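Local atomic coordinates of thioredoxin-like protein (Bacteroides caccae ATCC 43185, PDB entry 4YOD), a protein that is of unknown specific function but combines a helical domain with a thioredoxin fold and probably takes part in thiol-disulfide exchange. Residues Y103-N108 with L251-A256; C186-E191 with A256-Y261; Q198-S203 with A278-L283. All blocks are in the same frame, centred on the assembly; numbering follows the deposited sequence.

Contact 1 of 3, residues Y103-N108 with L251-A256; sequences YLYDPN and LYDLKA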
ATOM      1  N   TYR A 103       5.402   1.464 -10.072  1.00 26.86           N
ATOM      2  CA  TYR A 103       6.169   0.802  -9.020  1.00 27.25           C
ATOM      3  C   TYR A 103       5.617   0.983  -7.604  1.00 31.53           C
ATOM      4  O   TYR A 103       5.753   0.065  -6.799  1.00 31.44           O
ATOM      5  CB  TYR A 103       7.631   1.269  -9.073  1.00 27.92           C
ATOM      6  CG  TYR A 103       8.331   0.688 -10.280  1.00 31.60           C
ATOM      7  CD1 TYR A 103       8.771  -0.633 -10.284  1.00 34.38           C
ATOM      8  CD2 TYR A 103       8.477   1.431 -11.452  1.00 32.00           C
ATOM      9  CE1 TYR A 103       9.352  -1.200 -11.417  1.00 35.42           C
ATOM     10  CE2 TYR A 103       9.084   0.881 -12.584  1.00 33.29           C
ATOM     11  CZ  TYR A 103       9.497  -0.442 -12.565  1.00 40.66           C
ATOM     12  OH  TYR A 103      10.079  -1.013 -13.663  1.00 42.59           O
ATOM     13  N   LEU A 104       5.036   2.144  -7.285  1.00 27.92           N
ATOM     14  CA  LEU A 104       4.593   2.402  -5.916  1.00 27.85           C
ATOM     15  C   LEU A 104       3.108   2.211  -5.697  1.00 32.30           C
ATOM     16  O   LEU A 104       2.713   2.090  -4.534  1.00 33.92           O
ATOM     17  CB  LEU A 104       4.994   3.827  -5.457  1.00 26.84           C
ATOM     18  CG  LEU A 104       6.459   4.225  -5.586  1.00 30.54           C
ATOM     19  CD1 LEU A 104       6.615   5.745  -5.463  1.00 30.61           C
ATOM     20  CD2 LEU A 104       7.338   3.470  -4.588  1.00 31.21           C
ATOM     21  N   TYR A 105       2.285   2.173  -6.753  1.00 28.28           N
ATOM     22  CA  TYR A 105       0.821   2.022  -6.577  1.00 28.81           C
ATOM     23  C   TYR A 105       0.277   0.672  -7.041  1.00 34.48           C
ATOM     24  O   TYR A 105      -0.561   0.092  -6.341  1.00 32.79           O
ATOM     25  CB  TYR A 105       0.047   3.146  -7.320  1.00 28.87           C
ATOM     26  CG  TYR A 105      -1.413   3.283  -6.920  1.00 31.33           C
ATOM     27  CD1 TYR A 105      -1.773   3.659  -5.625  1.00 33.33           C
ATOM     28  CD2 TYR A 105      -2.434   3.085  -7.845  1.00 32.75           C
ATOM     29  CE1 TYR A 105      -3.106   3.882  -5.276  1.00 34.08           C
ATOM     30  CE2 TYR A 105      -3.778   3.236  -7.486  1.00 33.58           C
ATOM     31  CZ  TYR A 105      -4.108   3.660  -6.206  1.00 41.96           C
ATOM     32  OH  TYR A 105      -5.425   3.857  -5.839  1.00 44.31           O
ATOM     33  N   ASP A 106       0.662   0.234  -8.261  1.00 32.76           N
ATOM     34  CA  ASP A 106       0.210  -1.012  -8.890  1.00 34.92           C
ATOM     35  C   ASP A 106       0.261  -2.190  -7.885  1.00 39.02           C
ATOM     36  O   ASP A 106       1.321  -2.432  -7.297  1.00 36.62           O
ATOM     37  CB  ASP A 106       1.068  -1.328 -10.141  1.00 37.73           C
ATOM     38  CG  ASP A 106       0.516  -2.389 -11.089  1.00 52.52           C
ATOM     39  OD1 ASP A 106      -0.086  -3.372 -10.605  1.00 52.39           O
ATOM     40  OD2 ASP A 106       0.765  -2.282 -12.306  1.00 64.23           O
ATOM     41  N   PRO A 107      -0.883  -2.899  -7.662  1.00 38.09           N
ATOM     42  CA  PRO A 107      -0.889  -4.024  -6.698  1.00 39.57           C
ATOM     43  C   PRO A 107       0.048  -5.168  -7.078  1.00 46.56           C
ATOM     44  O   PRO A 107       0.477  -5.937  -6.206  1.00 47.40           O
ATOM     45  CB  PRO A 107      -2.339  -4.514  -6.725  1.00 41.96           C
ATOM     46  CG  PRO A 107      -3.122  -3.398  -7.307  1.00 45.60           C
ATOM     47  CD  PRO A 107      -2.216  -2.705  -8.266  1.00 39.75           C
ATOM     48  N   ASN A 108       0.351  -5.292  -8.379  1.00 44.14           N
ATOM     49  CA  ASN A 108       1.253  -6.319  -8.888  1.00 44.84           C
ATOM     50  C   ASN A 108       2.730  -5.958  -8.650  1.00 45.13           C
ATOM     51  O   ASN A 108       3.574  -6.821  -8.831  1.00 46.01           O
ATOM     52  CB  ASN A 108       0.994  -6.573 -10.378  1.00 48.53           C
ATOM     53  CG  ASN A 108      -0.348  -7.222 -10.648  1.00 70.18           C
ATOM     54  OD1 ASN A 108      -0.852  -8.029  -9.859  1.00 67.40           O
ATOM     55  ND2 ASN A 108      -0.944  -6.904 -11.785  1.00 60.11           N
ATOM     56  N   LEU A 251     -15.388   2.339   0.772  1.00 30.28           N
ATOM     57  CA  LEU A 251     -14.945   2.431   2.176  1.00 28.23           C
ATOM     58  C   LEU A 251     -13.547   1.869   2.314  1.00 30.15           C
ATOM     59  O   LEU A 251     -12.785   2.286   3.191  1.00 28.77           O
ATOM     60  CB  LEU A 251     -15.900   1.659   3.119  1.00 28.15           C
ATOM     61  CG  LEU A 251     -17.387   2.086   3.129  1.00 33.61           C
ATOM     62  CD1 LEU A 251     -18.174   1.296   4.180  1.00 33.79           C
ATOM     63  CD2 LEU A 251     -17.544   3.601   3.317  1.00 35.17           C
ATOM     64  N   TYR A 252     -13.246   0.855   1.487  1.00 26.58           N
ATOM     65  CA  TYR A 252     -11.941   0.223   1.409  1.00 25.48           C
ATOM     66  C   TYR A 252     -11.501   0.191  -0.047  1.00 29.54           C
ATOM     67  O   TYR A 252     -12.349   0.016  -0.933  1.00 30.21           O
ATOM     68  CB  TYR A 252     -11.963  -1.201   2.009  1.00 25.87           C
ATOM     69  CG  TYR A 252     -12.005  -1.198   3.519  1.00 27.44           C
ATOM     70  CD1 TYR A 252     -13.194  -0.927   4.206  1.00 29.55           C
ATOM     71  CD2 TYR A 252     -10.844  -1.368   4.268  1.00 27.28           C
ATOM     72  CE1 TYR A 252     -13.227  -0.877   5.599  1.00 29.55           C
ATOM     73  CE2 TYR A 252     -10.870  -1.326   5.667  1.00 27.76           C
ATOM     74  CZ  TYR A 252     -12.059  -1.051   6.324  1.00 34.01           C
ATOM     75  OH  TYR A 252     -12.085  -0.973   7.693  1.00 32.32           O
ATOM     76  N   ASP A 253     -10.185   0.317  -0.286  1.00 25.99           N
ATOM     77  CA  ASP A 253      -9.603   0.242  -1.631  1.00 27.38           C
ATOM     78  C   ASP A 253      -9.560  -1.229  -2.019  1.00 29.30           C
ATOM     79  O   ASP A 253      -8.892  -2.032  -1.365  1.00 27.92           O
ATOM     80  CB  ASP A 253      -8.200   0.904  -1.694  1.00 28.74           C
ATOM     81  CG  ASP A 253      -7.536   0.918  -3.074  1.00 34.58           C
ATOM     82  OD1 ASP A 253      -8.095   0.295  -4.025  1.00 32.12           O
ATOM     83  OD2 ASP A 253      -6.479   1.565  -3.213  1.00 35.84           O
ATOM     84  N   LEU A 254     -10.329  -1.591  -3.023  1.00 26.67           N
ATOM     85  CA  LEU A 254     -10.422  -2.996  -3.429  1.00 28.34           C
ATOM     86  C   LEU A 254      -9.636  -3.334  -4.718  1.00 35.02           C
ATOM     87  O   LEU A 254      -9.937  -4.350  -5.340  1.00 34.99           O
ATOM     88  CB  LEU A 254     -11.905  -3.357  -3.637  1.00 29.09           C
ATOM     89  CG  LEU A 254     -12.875  -3.135  -2.466  1.00 33.45           C
ATOM     90  CD1 LEU A 254     -14.316  -3.425  -2.900  1.00 36.07           C
ATOM     91  CD2 LEU A 254     -12.502  -3.971  -1.258  1.00 33.62           C
ATOM     92  N   LYS A 255      -8.638  -2.514  -5.111  1.00 34.42           N
ATOM     93  CA  LYS A 255      -7.877  -2.736  -6.367  1.00 36.23           C
ATOM     94  C   LYS A 255      -7.050  -4.049  -6.321  1.00 42.94           C
ATOM     95  O   LYS A 255      -6.666  -4.583  -7.369  1.00 44.49           O
ATOM     96  CB  LYS A 255      -6.976  -1.533  -6.695  1.00 37.03           C
ATOM     97  CG  LYS A 255      -5.801  -1.319  -5.736  1.00 37.81           C
ATOM     98  CD  LYS A 255      -5.030  -0.048  -6.078  1.00 41.84           C
ATOM     99  CE  LYS A 255      -3.772   0.117  -5.267  1.00 40.89           C
ATOM    100  NZ  LYS A 255      -4.056   0.312  -3.825  1.00 36.08           N
ATOM    101  N   ALA A 256      -6.793  -4.546  -5.109  1.00 39.57           N
ATOM    102  CA  ALA A 256      -6.071  -5.788  -4.850  1.00 40.68           C
ATOM    103  C   ALA A 256      -6.881  -6.681  -3.926  1.00 44.28           C
ATOM    104  O   ALA A 256      -7.098  -6.333  -2.765  1.00 41.75           O
ATOM    105  CB  ALA A 256      -4.710  -5.491  -4.224  1.00 40.77           C
TER

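Contact 2 of 3, residues C186-E191 with A256-Y261; sequences CHACTE and AIPTLY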
ATOM      1  N   CYS A 186     -10.812 -17.652  -6.251  1.00 68.59           N
ATOM      2  CA  CYS A 186      -9.539 -16.936  -6.429  1.00 65.98           C
ATOM      3  C   CYS A 186      -8.375 -17.756  -5.828  1.00 67.10           C
ATOM      4  O   CYS A 186      -8.388 -18.052  -4.629  1.00 65.14           O
ATOM      5  CB  CYS A 186      -9.649 -15.549  -5.791  1.00 63.41           C
ATOM      6  SG  CYS A 186      -8.105 -14.595  -5.755  1.00 65.23           S
ATOM      7  N   HIS A 187      -7.406 -18.158  -6.682  1.00 63.36           N
ATOM      8  CA  HIS A 187      -6.240 -18.962  -6.289  1.00 62.98           C
ATOM      9  C   HIS A 187      -5.342 -18.217  -5.292  1.00 60.86           C
ATOM     10  O   HIS A 187      -4.840 -18.847  -4.354  1.00 59.73           O
ATOM     11  CB  HIS A 187      -5.417 -19.411  -7.508  1.00 66.42           C
ATOM     12  CG  HIS A 187      -4.245 -20.268  -7.138  1.00 71.30           C
ATOM     13  ND1 HIS A 187      -4.405 -21.600  -6.789  1.00 75.76           N
ATOM     14  CD2 HIS A 187      -2.936 -19.941  -7.030  1.00 72.50           C
ATOM     15  CE1 HIS A 187      -3.192 -22.040  -6.492  1.00 75.82           C
ATOM     16  NE2 HIS A 187      -2.276 -21.079  -6.624  1.00 74.30           N
ATOM     17  N   ALA A 188      -5.152 -16.892  -5.487  1.00 53.68           N
ATOM     18  CA  ALA A 188      -4.354 -16.053  -4.588  1.00 50.85           C
ATOM     19  C   ALA A 188      -5.007 -15.968  -3.188  1.00 53.97           C
ATOM     20  O   ALA A 188      -4.285 -15.844  -2.194  1.00 52.06           O
ATOM     21  CB  ALA A 188      -4.167 -14.665  -5.175  1.00 49.83           C
ATOM     22  N   CYS A 189      -6.362 -16.070  -3.119  1.00 51.87           N
ATOM     23  CA  CYS A 189      -7.133 -16.071  -1.870  1.00 51.30           C
ATOM     24  C   CYS A 189      -6.900 -17.395  -1.119  1.00 52.61           C
ATOM     25  O   CYS A 189      -6.754 -17.371   0.099  1.00 49.66           O
ATOM     26  CB  CYS A 189      -8.621 -15.825  -2.124  1.00 53.40           C
ATOM     27  SG  CYS A 189      -9.082 -14.072  -2.263  1.00 56.08           S
ATOM     28  N   THR A 190      -6.836 -18.536  -1.847  1.00 51.09           N
ATOM     29  CA  THR A 190      -6.580 -19.867  -1.266  1.00 52.97           C
ATOM     30  C   THR A 190      -5.159 -19.912  -0.680  1.00 55.41           C
ATOM     31  O   THR A 190      -4.965 -20.452   0.406  1.00 53.94           O
ATOM     32  CB  THR A 190      -6.785 -20.998  -2.309  1.00 61.87           C
ATOM     33  OG1 THR A 190      -7.991 -20.782  -3.038  1.00 64.48           O
ATOM     34  CG2 THR A 190      -6.828 -22.373  -1.672  1.00 61.38           C
ATOM     35  N   GLU A 191      -4.181 -19.336  -1.412  1.00 52.00           N
ATOM     36  CA  GLU A 191      -2.769 -19.231  -1.035  1.00 51.43           C
ATOM     37  C   GLU A 191      -2.629 -18.428   0.286  1.00 50.35           C
ATOM     38  O   GLU A 191      -1.883 -18.833   1.182  1.00 49.70           O
ATOM     39  CB  GLU A 191      -2.006 -18.543  -2.181  1.00 53.10           C
ATOM     40  CG  GLU A 191      -0.503 -18.745  -2.179  1.00 67.43           C
ATOM     41  CD  GLU A 191       0.157 -18.259  -3.455  1.00 96.07           C
ATOM     42  OE1 GLU A 191       0.283 -17.024  -3.630  1.00 93.59           O
ATOM     43  OE2 GLU A 191       0.527 -19.114  -4.293  1.00 94.23           O
ATOM     44  N   ALA A 256      -6.793  -4.546  -5.109  1.00 39.57           N
ATOM     45  CA  ALA A 256      -6.071  -5.788  -4.850  1.00 40.68           C
ATOM     46  C   ALA A 256      -6.881  -6.681  -3.926  1.00 44.28           C
ATOM     47  O   ALA A 256      -7.098  -6.333  -2.765  1.00 41.75           O
ATOM     48  CB  ALA A 256      -4.710  -5.491  -4.224  1.00 40.77           C
ATOM     49  N   ILE A 257      -7.352  -7.818  -4.447  1.00 43.14           N
ATOM     50  CA  ILE A 257      -8.067  -8.818  -3.654  1.00 42.86           C
ATOM     51  C   ILE A 257      -7.332 -10.136  -3.932  1.00 47.43           C
ATOM     52  O   ILE A 257      -7.127 -10.475  -5.096  1.00 50.82           O
ATOM     53  CB  ILE A 257      -9.606  -8.860  -3.874  1.00 46.97           C
ATOM     54  CG1 ILE A 257     -10.273  -7.573  -3.304  1.00 45.51           C
ATOM     55  CG2 ILE A 257     -10.221 -10.115  -3.226  1.00 48.84           C
ATOM     56  CD1 ILE A 257     -11.771  -7.374  -3.679  1.00 56.00           C
ATOM     57  N   PRO A 258      -6.783 -10.813  -2.902  1.00 39.79           N
ATOM     58  CA  PRO A 258      -6.959 -10.557  -1.468  1.00 36.77           C
ATOM     59  C   PRO A 258      -6.153  -9.375  -0.946  1.00 38.19           C
ATOM     60  O   PRO A 258      -5.165  -8.947  -1.553  1.00 36.83           O
ATOM     61  CB  PRO A 258      -6.468 -11.868  -0.823  1.00 39.63           C
ATOM     62  CG  PRO A 258      -5.445 -12.395  -1.798  1.00 45.59           C
ATOM     63  CD  PRO A 258      -6.031 -12.067  -3.143  1.00 42.22           C
ATOM     64  N   THR A 259      -6.610  -8.822   0.175  1.00 33.86           N
ATOM     65  CA  THR A 259      -5.867  -7.768   0.848  1.00 33.41           C
ATOM     66  C   THR A 259      -6.018  -7.978   2.354  1.00 35.35           C
ATOM     67  O   THR A 259      -7.059  -8.442   2.822  1.00 35.20           O
ATOM     68  CB  THR A 259      -6.173  -6.355   0.340  1.00 47.19           C
ATOM     69  OG1 THR A 259      -5.074  -5.547   0.709  1.00 54.84           O
ATOM     70  CG2 THR A 259      -7.461  -5.764   0.880  1.00 44.40           C
ATOM     71  N   LEU A 260      -4.947  -7.698   3.094  1.00 29.66           N
ATOM     72  CA  LEU A 260      -4.931  -7.901   4.539  1.00 28.22           C
ATOM     73  C   LEU A 260      -4.632  -6.625   5.274  1.00 27.37           C
ATOM     74  O   LEU A 260      -3.780  -5.867   4.838  1.00 23.69           O
ATOM     75  CB  LEU A 260      -3.871  -8.954   4.932  1.00 28.99           C
ATOM     76  CG  LEU A 260      -4.019 -10.358   4.351  1.00 34.96           C
ATOM     77  CD1 LEU A 260      -2.747 -11.174   4.577  1.00 36.46           C
ATOM     78  CD2 LEU A 260      -5.213 -11.068   4.941  1.00 38.11           C
ATOM     79  N   TYR A 261      -5.346  -6.408   6.388  1.00 23.13           N
ATOM     80  CA  TYR A 261      -5.126  -5.292   7.309  1.00 23.35           C
ATOM     81  C   TYR A 261      -4.892  -5.834   8.697  1.00 27.99           C
ATOM     82  O   TYR A 261      -5.527  -6.811   9.080  1.00 29.64           O
ATOM     83  CB  TYR A 261      -6.349  -4.357   7.366  1.00 23.56           C
ATOM     84  CG  TYR A 261      -6.485  -3.416   6.195  1.00 26.47           C
ATOM     85  CD1 TYR A 261      -7.021  -3.851   4.986  1.00 30.00           C
ATOM     86  CD2 TYR A 261      -6.183  -2.065   6.324  1.00 26.92           C
ATOM     87  CE1 TYR A 261      -7.207  -2.974   3.915  1.00 30.08           C
ATOM     88  CE2 TYR A 261      -6.345  -1.182   5.251  1.00 27.41           C
ATOM     89  CZ  TYR A 261      -6.875  -1.641   4.057  1.00 33.22           C
ATOM     90  OH  TYR A 261      -6.992  -0.799   2.984  1.00 34.37           O
TER

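Contact 3 of 3, residues Q198-S203 with A278-L283; sequences QAPIIS and AIEEYL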
ATOM      1  N   GLN A 198      -0.787 -21.590   8.307  1.00 49.16           N
ATOM      2  CA  GLN A 198       0.562 -22.110   8.538  1.00 51.17           C
ATOM      3  C   GLN A 198       1.430 -21.161   9.405  1.00 55.08           C
ATOM      4  O   GLN A 198       2.596 -21.473   9.646  1.00 58.00           O
ATOM      5  CB  GLN A 198       1.265 -22.436   7.196  1.00 53.24           C
ATOM      6  CG  GLN A 198       0.739 -23.732   6.544  1.00 72.15           C
ATOM      7  CD  GLN A 198       1.221 -24.036   5.131  1.00 92.18           C
ATOM      8  OE1 GLN A 198       0.500 -24.649   4.332  1.00 85.18           O
ATOM      9  NE2 GLN A 198       2.458 -23.676   4.791  1.00 85.72           N
ATOM     10  N   ALA A 199       0.865 -20.041   9.910  1.00 47.37           N
ATOM     11  CA  ALA A 199       1.603 -19.129  10.792  1.00 45.11           C
ATOM     12  C   ALA A 199       1.228 -19.443  12.252  1.00 49.02           C
ATOM     13  O   ALA A 199       0.071 -19.251  12.629  1.00 48.37           O
ATOM     14  CB  ALA A 199       1.304 -17.682  10.441  1.00 42.84           C
ATOM     15  N   PRO A 200       2.151 -20.013  13.061  1.00 47.82           N
ATOM     16  CA  PRO A 200       1.777 -20.437  14.429  1.00 48.41           C
ATOM     17  C   PRO A 200       1.281 -19.316  15.345  1.00 47.96           C
ATOM     18  O   PRO A 200       0.375 -19.571  16.145  1.00 47.25           O
ATOM     19  CB  PRO A 200       3.064 -21.055  14.979  1.00 52.63           C
ATOM     20  CG  PRO A 200       3.846 -21.440  13.783  1.00 57.78           C
ATOM     21  CD  PRO A 200       3.539 -20.420  12.740  1.00 50.70           C
ATOM     22  N   ILE A 201       1.839 -18.093  15.229  1.00 41.47           N
ATOM     23  CA  ILE A 201       1.433 -16.961  16.074  1.00 40.86           C
ATOM     24  C   ILE A 201      -0.084 -16.628  15.899  1.00 45.04           C
ATOM     25  O   ILE A 201      -0.725 -16.265  16.888  1.00 43.45           O
ATOM     26  CB  ILE A 201       2.336 -15.696  15.870  1.00 42.48           C
ATOM     27  CG1 ILE A 201       2.163 -14.665  17.013  1.00 41.92           C
ATOM     28  CG2 ILE A 201       2.160 -15.035  14.479  1.00 41.13           C
ATOM     29  CD1 ILE A 201       2.472 -15.221  18.465  1.00 43.63           C
ATOM     30  N   ILE A 202      -0.647 -16.783  14.669  1.00 43.27           N
ATOM     31  CA  ILE A 202      -2.063 -16.515  14.352  1.00 42.80           C
ATOM     32  C   ILE A 202      -2.966 -17.444  15.189  1.00 47.11           C
ATOM     33  O   ILE A 202      -3.801 -16.964  15.953  1.00 45.31           O
ATOM     34  CB  ILE A 202      -2.348 -16.671  12.823  1.00 46.11           C
ATOM     35  CG1 ILE A 202      -1.397 -15.801  11.942  1.00 45.61           C
ATOM     36  CG2 ILE A 202      -3.828 -16.429  12.484  1.00 46.90           C
ATOM     37  CD1 ILE A 202      -1.577 -14.292  11.899  1.00 51.71           C
ATOM     38  N   SER A 203      -2.755 -18.767  15.053  1.00 47.44           N
ATOM     39  CA  SER A 203      -3.476 -19.832  15.756  1.00 49.54           C
ATOM     40  C   SER A 203      -3.398 -19.652  17.277  1.00 52.49           C
ATOM     41  O   SER A 203      -4.407 -19.833  17.959  1.00 53.85           O
ATOM     42  CB  SER A 203      -2.920 -21.201  15.364  1.00 57.03           C
ATOM     43  OG  SER A 203      -2.528 -21.241  14.000  1.00 67.47           O
ATOM     44  N   ALA A 278       4.545 -10.220   6.750  1.00 34.18           N
ATOM     45  CA  ALA A 278       4.607  -8.945   7.472  1.00 33.13           C
ATOM     46  C   ALA A 278       3.727  -9.003   8.729  1.00 35.11           C
ATOM     47  O   ALA A 278       4.164  -8.595   9.802  1.00 34.10           O
ATOM     48  CB  ALA A 278       4.153  -7.796   6.562  1.00 33.30           C
ATOM     49  N   ILE A 279       2.506  -9.539   8.597  1.00 31.07           N
ATOM     50  CA  ILE A 279       1.569  -9.672   9.720  1.00 29.87           C
ATOM     51  C   ILE A 279       2.157 -10.640  10.747  1.00 32.25           C
ATOM     52  O   ILE A 279       2.170 -10.330  11.943  1.00 31.99           O
ATOM     53  CB  ILE A 279       0.160 -10.096   9.243  1.00 32.14           C
ATOM     54  CG1 ILE A 279      -0.522  -8.904   8.520  1.00 31.04           C
ATOM     55  CG2 ILE A 279      -0.734 -10.570  10.437  1.00 32.44           C
ATOM     56  CD1 ILE A 279      -1.657  -9.302   7.700  1.00 38.79           C
ATOM     57  N   GLU A 280       2.653 -11.793  10.275  1.00 29.20           N
ATOM     58  CA  GLU A 280       3.245 -12.813  11.146  1.00 30.96           C
ATOM     59  C   GLU A 280       4.431 -12.235  11.914  1.00 36.68           C
ATOM     60  O   GLU A 280       4.508 -12.425  13.119  1.00 37.25           O
ATOM     61  CB  GLU A 280       3.663 -14.047  10.326  1.00 33.90           C
ATOM     62  CG  GLU A 280       4.167 -15.211  11.156  1.00 50.31           C
ATOM     63  CD  GLU A 280       4.711 -16.397  10.379  1.00 75.12           C
ATOM     64  OE1 GLU A 280       4.908 -16.281   9.146  1.00 69.58           O
ATOM     65  OE2 GLU A 280       4.949 -17.448  11.014  1.00 70.98           O
ATOM     66  N   GLU A 281       5.338 -11.502  11.235  1.00 34.35           N
ATOM     67  CA  GLU A 281       6.498 -10.958  11.936  1.00 36.13           C
ATOM     68  C   GLU A 281       6.089  -9.896  12.930  1.00 38.33           C
ATOM     69  O   GLU A 281       6.564  -9.942  14.053  1.00 39.61           O
ATOM     70  CB  GLU A 281       7.544 -10.424  10.974  1.00 38.05           C
ATOM     71  CG  GLU A 281       8.312 -11.521  10.258  1.00 45.54           C
ATOM     72  CD  GLU A 281       9.496 -11.026   9.453  1.00 67.21           C
ATOM     73  OE1 GLU A 281       9.791  -9.809   9.508  1.00 54.05           O
ATOM     74  OE2 GLU A 281      10.131 -11.857   8.763  1.00 63.74           O
ATOM     75  N   TYR A 282       5.141  -9.019  12.568  1.00 33.25           N
ATOM     76  CA  TYR A 282       4.643  -7.979  13.464  1.00 31.55           C
ATOM     77  C   TYR A 282       4.091  -8.581  14.754  1.00 34.11           C
ATOM     78  O   TYR A 282       4.374  -8.073  15.835  1.00 35.11           O
ATOM     79  CB  TYR A 282       3.533  -7.151  12.787  1.00 30.56           C
ATOM     80  CG  TYR A 282       3.102  -5.970  13.626  1.00 31.25           C
ATOM     81  CD1 TYR A 282       2.222  -6.131  14.689  1.00 32.84           C
ATOM     82  CD2 TYR A 282       3.624  -4.702  13.398  1.00 33.44           C
ATOM     83  CE1 TYR A 282       1.870  -5.062  15.504  1.00 37.02           C
ATOM     84  CE2 TYR A 282       3.263  -3.618  14.196  1.00 35.22           C
ATOM     85  CZ  TYR A 282       2.387  -3.804  15.252  1.00 41.76           C
ATOM     86  OH  TYR A 282       2.037  -2.758  16.073  1.00 45.38           O
ATOM     87  N   LEU A 283       3.243  -9.605  14.634  1.00 29.88           N
ATOM     88  CA  LEU A 283       2.616 -10.237  15.798  1.00 30.95           C
ATOM     89  C   LEU A 283       3.649 -10.978  16.642  1.00 37.77           C
ATOM     90  O   LEU A 283       3.517 -11.013  17.865  1.00 38.60           O
ATOM     91  CB  LEU A 283       1.497 -11.182  15.358  1.00 29.95           C
ATOM     92  CG  LEU A 283       0.244 -10.495  14.773  1.00 31.86           C
ATOM     93  CD1 LEU A 283      -0.692 -11.521  14.214  1.00 32.14           C
ATOM     94  CD2 LEU A 283      -0.466  -9.604  15.819  1.00 32.33           C
TER
HETATM   95  O   HOH W   1       4.504 -17.376  13.683  1.00 52.62           O

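Contact 1 of 3, residues Y103-N108 with L251-A256
The side chain of Lys255 lies against one face of the Tyr105 ring, with CE set 3.6 Å above the ring plane and over its centre. CE is 3.7 Å from the ring centroid, a CH-pi contact, and CD reaches the CE2 and CZ side of the same ring. The ammonium group sits further off: NZ is 4.4 Å from the Tyr105 centroid and 28° off the ring normal, an off-centre cation-pi contact. CE also packs against the Tyr105 carbonyl oxygen at 3.4 Å. Beside the lysine, Pro107 CG touches Lys255 CG, and Pro107 CB meets Ala256 CB at 3.6 Å, so a short apolar strip continues the contact past the ring. The pairing joins two domains: residues 103-108 run from helix 90-105 of the helical domain into the loop after it, whereas 251-256 form the loop that leads into strand 259-263 of the thioredoxin-like domain. Replacing Tyr105 by an alanine is likely to leave the Lys255 methylenes without the face they lie on and the ammonium without its pi partner. The lysine is steadied from its own loop. A bend at its last torsion (chi4 -65°) directs NZ to Asp253 OD2 in a 2.8 Å salt bridge, the ammonium coming from above the carboxylate plane. Asp253 OD1 in turn accepts from Lys255 N, closing an Asx turn, and Asp106 OD1 makes the matching turn with Asn108 N. Further out, the Tyr105 ring also meets that of Tyr117, and Tyr252 packs edge-to-face with Tyr261 on the thioredoxin side.

Contact 2 of 3, residues C186-E191 with A256-Y261
Cys186, the N-cap of helix 187-197, directs its sulfur at the loop before strand 259-263: SG stands 4.2 Å from Pro258 CD, in loose apolar contact. The sulfur lies anti to the cysteine's own backbone N (chi1 174°), which carries it forward over the helix start. Behind it, the Cys186 carbonyl oxygen is gripped twice by Thr190, through the backbone N and through OG1, the latter tilted 34° from the carbonyl plane; these bonds help hold the first turn from which the sulfur projects. One residue past His187, Ala188 adds a second point of packing. Its CB packs on Pro258 CD at 3.8 Å, while its carbonyl oxygen meets Pro258 CG. Cys189 follows on the buried side, where SG nestles against the proline ring, 3.7 Å from Pro258 CB and almost as close to CD, and also touches Ile257 CG2 at 4.2 Å. The proline ring is thus met along its CB, CG and CD atoms by three residues of the helix start, while Phe180 and Thr192 also touch it. The peptide bond before Pro258 is cis. A CxxC sequence at a helix start facing a cis-proline is the hallmark of the thioredoxin active site, and Cys186 and Cys189 probably form the redox pair here; they stand as free thiols, SG to SG 3.7 Å. Across the contact the sulfurs meet carbon almost exclusively, at van der Waals distance, which implies that the cis-proline shapes the surroundings of the thiols by packing and not by bonding to them.

Contact 3 of 3, residues Q198-S203 with A278-L283
The carboxylate of Glu280 carries the methyl group of Ala199 over one of its faces, with CB 3.6 Å from Glu280 CD. Alongside the same group, Pro200 CD approaches OE2 at 3.7 Å, and OE2 is further held by a water, 2.7 Å away and close to the carboxylate plane, that donates to it and accepts from Ile201 N. Extended beyond CG, which is itself anti to the backbone N (chi1 -175°), the glutamate lies across the start of helix 200-207, and its CG also rests on Ile201 CG2. The rest of the contact is mainly aliphatic. The exception is Ile201 CG2, which packs on the Glu280 carbonyl oxygen, while CG1 of the same isoleucine meets Leu283 CB at 3.9 Å. Deeper in, Ile202 CD1 reaches Leu283 CD1 at 3.7 Å, the two side chains crossing at about a right angle, and it also touches Ile279 CG2. Helices 200-207 and 276-286 thereby pack together on one side of the thioredoxin sheet, where Leu178 of strand 176-181 lies beneath both Ile202 and Ile279. Ala199, at the N-cap of helix 200-207, has no polar side-chain atom to offer the first turn; the water relays a carboxylate to Ile201 N instead, and the nearby helix start would probably favour the negative charge on Glu280.

Overall arrangement
Contact 3 is the buried one, aliphatic packing of two helices on the thioredoxin sheet, with a single water-mediated polar link at its margin. Contacts 1 and 2 lie nearer the surface and share Ala256, which takes part in contact 1 and leads directly into the cis-proline of contact 2; their centres are 12 Å apart. Charge and aromatic character enter in contact 1, the only one to join the two domains, whereas contact 2 brings sulfur against proline at the probable redox site. Contacts 2 and 3 touch through Leu260 and Ile279, and the successive helices 187-197 and 200-207 belong to one each. Contacts 1 and 3 remain about 12 Å apart at their nearest atoms.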